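Side-chain contacts in small archaeal modifier protein 1 (Haloferax volcanii DS2, PDB 4HRO), which is attached covalently to lysine residues of target proteins as a ubiquitin-like modifier and also carries sulfur for molybdenum cofactor biosynthesis: residues V23-D26 with G27-V31; D33-D36 with A37-G40. One frame throughout, in Å; residues are numbered along the deposited sequence. Where two conformers were deposited one is given.

Contact 1 of 2, residues V23-D26 with G27-V31. With CA (calcium ion), chain D.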
loop_
_atom_site.group_PDB
_atom_site.type_symbol
_atom_site.label_atom_id
_atom_site.label_comp_id
_atom_site.label_asym_id
_atom_site.label_seq_id
_atom_site.Cartn_x
_atom_site.Cartn_y
_atom_site.Cartn_z
ATOM N N VAL A 23 -2.228 -3.662 8.589
ATOM C CA VAL A 23 -3.302 -2.675 8.575
ATOM C C VAL A 23 -4.642 -3.363 8.813
ATOM O O VAL A 23 -4.782 -4.571 8.647
ATOM C CB VAL A 23 -3.347 -1.823 7.255
ATOM C CG1 VAL A 23 -2.046 -1.047 7.060
ATOM C CG2 VAL A 23 -3.688 -2.681 6.020
ATOM N N ASP A 24 -5.635 -2.572 9.204
ATOM C CA ASP A 24 -6.990 -3.049 9.537
ATOM C C ASP A 24 -7.950 -2.039 8.905
ATOM O O ASP A 24 -7.926 -0.859 9.275
ATOM C CB ASP A 24 -7.111 -3.108 11.072
ATOM C CG ASP A 24 -8.481 -3.495 11.583
ATOM O OD1 ASP A 24 -9.348 -3.938 10.813
ATOM O OD2 ASP A 24 -8.659 -3.347 12.814
ATOM N N VAL A 25 -8.726 -2.469 7.922
ATOM C CA VAL A 25 -9.512 -1.542 7.104
ATOM C C VAL A 25 -10.989 -1.940 7.042
ATOM O O VAL A 25 -11.377 -3.007 7.502
ATOM C CB VAL A 25 -8.915 -1.444 5.680
ATOM C CG1 VAL A 25 -7.491 -0.889 5.733
ATOM C CG2 VAL A 25 -8.941 -2.795 4.994
ATOM N N ASP A 26 -11.827 -1.060 6.489
ATOM C CA ASP A 26 -13.258 -1.352 6.391
ATOM C C ASP A 26 -13.560 -2.511 5.456
ATOM O O ASP A 26 -12.731 -2.906 4.620
ATOM C CB ASP A 26 -14.065 -0.130 5.907
ATOM C CG ASP A 26 -14.379 0.844 6.999
ATOM O OD1 ASP A 26 -14.009 0.610 8.158
ATOM O OD2 ASP A 26 -15.006 1.860 6.658
ATOM N N GLY A 27 -14.762 -3.035 5.610
ATOM C CA GLY A 27 -15.223 -4.169 4.831
ATOM C C GLY A 27 -15.233 -3.961 3.342
ATOM O O GLY A 27 -14.948 -4.885 2.618
ATOM N N ASP A 28 -15.543 -2.749 2.885
ATOM C CA ASP A 28 -15.520 -2.418 1.467
ATOM C C ASP A 28 -14.338 -1.508 1.132
ATOM O O ASP A 28 -14.353 -0.838 0.110
ATOM C CB ASP A 28 -16.847 -1.774 1.041
ATOM C CG ASP A 28 -18.004 -2.775 0.983
ATOM O OD1 ASP A 28 -17.784 -4.004 1.005
ATOM O OD2 ASP A 28 -19.165 -2.321 0.906
ATOM N N ALA A 29 -13.286 -1.524 1.952
ATOM C CA ALA A 29 -12.074 -0.755 1.637
ATOM C C ALA A 29 -11.475 -1.235 0.336
ATOM O O ALA A 29 -11.344 -2.434 0.106
ATOM C CB ALA A 29 -11.044 -0.895 2.741
ATOM N N THR A 30 -11.069 -0.293 -0.494
ATOM C CA THR A 30 -10.360 -0.625 -1.722
ATOM C C THR A 30 -8.870 -0.791 -1.447
ATOM O O THR A 30 -8.372 -0.483 -0.365
ATOM C CB THR A 30 -10.537 0.490 -2.740
ATOM O OG1 THR A 30 -9.947 1.671 -2.195
ATOM C CG2 THR A 30 -12.003 0.716 -3.070
ATOM N N VAL A 31 -8.146 -1.237 -2.458
ATOM C CA VAL A 31 -6.707 -1.260 -2.387
ATOM C C VAL A 31 -6.151 0.130 -2.076
ATOM O O VAL A 31 -5.231 0.277 -1.263
ATOM C CB VAL A 31 -6.121 -1.851 -3.701
ATOM C CG1 VAL A 31 -4.623 -1.616 -3.779
ATOM C CG2 VAL A 31 -6.467 -3.349 -3.812
HETATM CA CA CA D . -13.721 -6.140 1.115
HETATM O O HOH W 1 -12.082 -5.057 2.637
HETATM O O HOH W 2 -15.949 -5.869 0.175
HETATM O O HOH W 3 -13.218 -4.302 -0.336
HETATM O O HOH W 4 -14.230 -7.933 2.547
HETATM O O HOH W 5 -14.001 -7.731 -0.650
#
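The N-H of A29 donates to the carbonyl oxygen of D26 (N to O 3.1 Å), closing a type I beta turn that leads the chain out of edge strand 20-25 of the beta-grasp sheet. The bond is fairly straight at its hydrogen (160°), but the donor stands above the carbonyl plane of D26. Beside it, V25 CG2 meets the methyl CB of A29 at 3.6 Å. V25 has chi1 -62°, placing CG2, the branch that faces A29, between its own backbone N and carbonyl carbon and CG1 beside the backbone N. The same methyl comes close to the D26 oxygen (A29 CB to D26 O 3.2 Å), and valine and oxygen meet it from the same side.

A calcium ion lies against the turn, bound directly by G27 O at 2.3 Å and by the backbone oxygen of T75; five waters fill the rest of its shell. Three of these waters bind back to the turn, to D26 O, D28 OD1 and A29 O, so D26 O receives both a backbone N-H and a calcium-bound water. T75 also donates its hydroxyl to A29 O. Further along, T30 is the N-cap of helix 31-41, its OG1 accepting the backbone N-H of D33.

Contact 2 of 2, residues D33-D36 with A37-G40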
loop_
_atom_site.group_PDB
_atom_site.type_symbol
_atom_site.label_atom_id
_atom_site.label_comp_id
_atom_site.label_asym_id
_atom_site.label_seq_id
_atom_site.Cartn_x
_atom_site.Cartn_y
_atom_site.Cartn_z
ATOM N N ASP A 33 -7.707 2.502 -0.405
ATOM C CA ASP A 33 -7.965 2.740 1.005
ATOM C C ASP A 33 -6.932 2.018 1.878
ATOM O O ASP A 33 -6.447 2.579 2.869
ATOM C CB ASP A 33 -9.362 2.272 1.408
ATOM C CG ASP A 33 -10.477 3.059 0.765
ATOM O OD1 ASP A 33 -10.293 4.253 0.469
ATOM O OD2 ASP A 33 -11.544 2.465 0.563
ATOM N N ALA A 34 -6.567 0.789 1.517
ATOM C CA ALA A 34 -5.532 0.061 2.266
ATOM C C ALA A 34 -4.162 0.749 2.138
ATOM O O ALA A 34 -3.379 0.765 3.100
ATOM C CB ALA A 34 -5.449 -1.389 1.801
ATOM N N LEU A 35 -3.888 1.343 0.975
ATOM C CA LEU A 35 -2.660 2.098 0.785
ATOM C C LEU A 35 -2.649 3.359 1.658
ATOM O O LEU A 35 -1.637 3.700 2.267
ATOM C CB LEU A 35 -2.502 2.421 -0.700
ATOM C CG LEU A 35 -1.269 3.213 -1.098
ATOM C CD1 LEU A 35 0.028 2.537 -0.643
ATOM C CD2 LEU A 35 -1.279 3.440 -2.607
ATOM N N ASP A 36 -3.783 4.038 1.739
ATOM C CA ASP A 36 -3.904 5.199 2.616
ATOM C C ASP A 36 -3.746 4.807 4.083
ATOM O O ASP A 36 -3.188 5.574 4.872
ATOM C CB ASP A 36 -5.244 5.895 2.404
ATOM C CG ASP A 36 -5.273 6.788 1.160
ATOM O OD1 ASP A 36 -4.210 7.011 0.520
ATOM O OD2 ASP A 36 -6.386 7.265 0.836
ATOM N N ALA A 37 -4.204 3.613 4.458
ATOM C CA ALA A 37 -3.986 3.119 5.829
ATOM C C ALA A 37 -2.494 2.889 6.092
ATOM O O ALA A 37 -1.995 3.229 7.164
ATOM C CB ALA A 37 -4.795 1.852 6.079
ATOM N N LEU A 38 -1.780 2.338 5.112
ATOM C CA LEU A 38 -0.338 2.166 5.225
ATOM C C LEU A 38 0.356 3.511 5.429
ATOM O O LEU A 38 1.220 3.661 6.286
ATOM C CB LEU A 38 0.198 1.486 3.969
ATOM C CG LEU A 38 1.714 1.506 3.781
ATOM C CD1 LEU A 38 2.450 0.742 4.871
ATOM C CD2 LEU A 38 2.061 0.934 2.424
ATOM N N VAL A 39 0.014 4.499 4.616
ATOM C CA VAL A 39 0.641 5.799 4.715
ATOM C C VAL A 39 0.260 6.473 6.043
ATOM O O VAL A 39 1.104 7.114 6.665
ATOM C CB VAL A 39 0.336 6.668 3.468
ATOM C CG1 VAL A 39 0.909 8.067 3.629
ATOM C CG2 VAL A 39 0.891 5.993 2.204
ATOM N N GLY A 40 -0.968 6.300 6.504
ATOM C CA GLY A 40 -1.333 6.805 7.826
ATOM C C GLY A 40 -0.468 6.204 8.930
ATOM O O GLY A 40 -0.090 6.901 9.886
#
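L38 lays its CD2 methyl against CD1 of L35, 4.0 Å away, and the two side chains run obliquely across one another. In both leucines CG is anti to the backbone N (chi1 180° in L35, 167° in L38), and from neighbouring turns their branches come together on the buried face. The base of L38 is packed more closely: its CB is 3.3 Å from L35 O. V39 approaches that same oxygen with CG2 at 3.4 Å, while its backbone N donates to it at 3.0 Å, so hydrocarbon from L38 and V39 flanks L35 O on two sides of its helical bond.

These residues belong to helix 31-41, which packs across the mixed sheet of the beta-grasp fold. L35 and L38 both reach W6 and L83 on the neighbouring parallel strands 2-8 and 80-84, and A37 faces edge strand 20-25. Alpha-helical i to i+4 bonds join the two halves: A37 N to D33 O, L38 N to A34 O, and G40 N to D36 O, the last at 2.8 Å. A34 O takes a further, weak hydrogen bond from W6 NE1. The methyl of A37 sits over the preceding turn, with CB 3.5 Å from A34 O.

Overall arrangement
Contact 1 ends edge strand 20-25 and carries the chain to the start of helix 31-41, on which contact 2 lies; their centres are about 9 Å apart. They also touch directly where strand packs on helix: V25 CG1 meets A37 CB at 3.9 Å, and V23 CG1 lies 3.9 Å from L38 N. V25 therefore serves both, with CG2 on the turn and CG1 on the helix. Calcium belongs to contact 1; the nearest side-chain atom of D33 in contact 2 is about 9 Å from the ion. Contact 2 lies nearer the middle of the protein, its centre about 6 Å from that of the chain, against about 11 Å for contact 1.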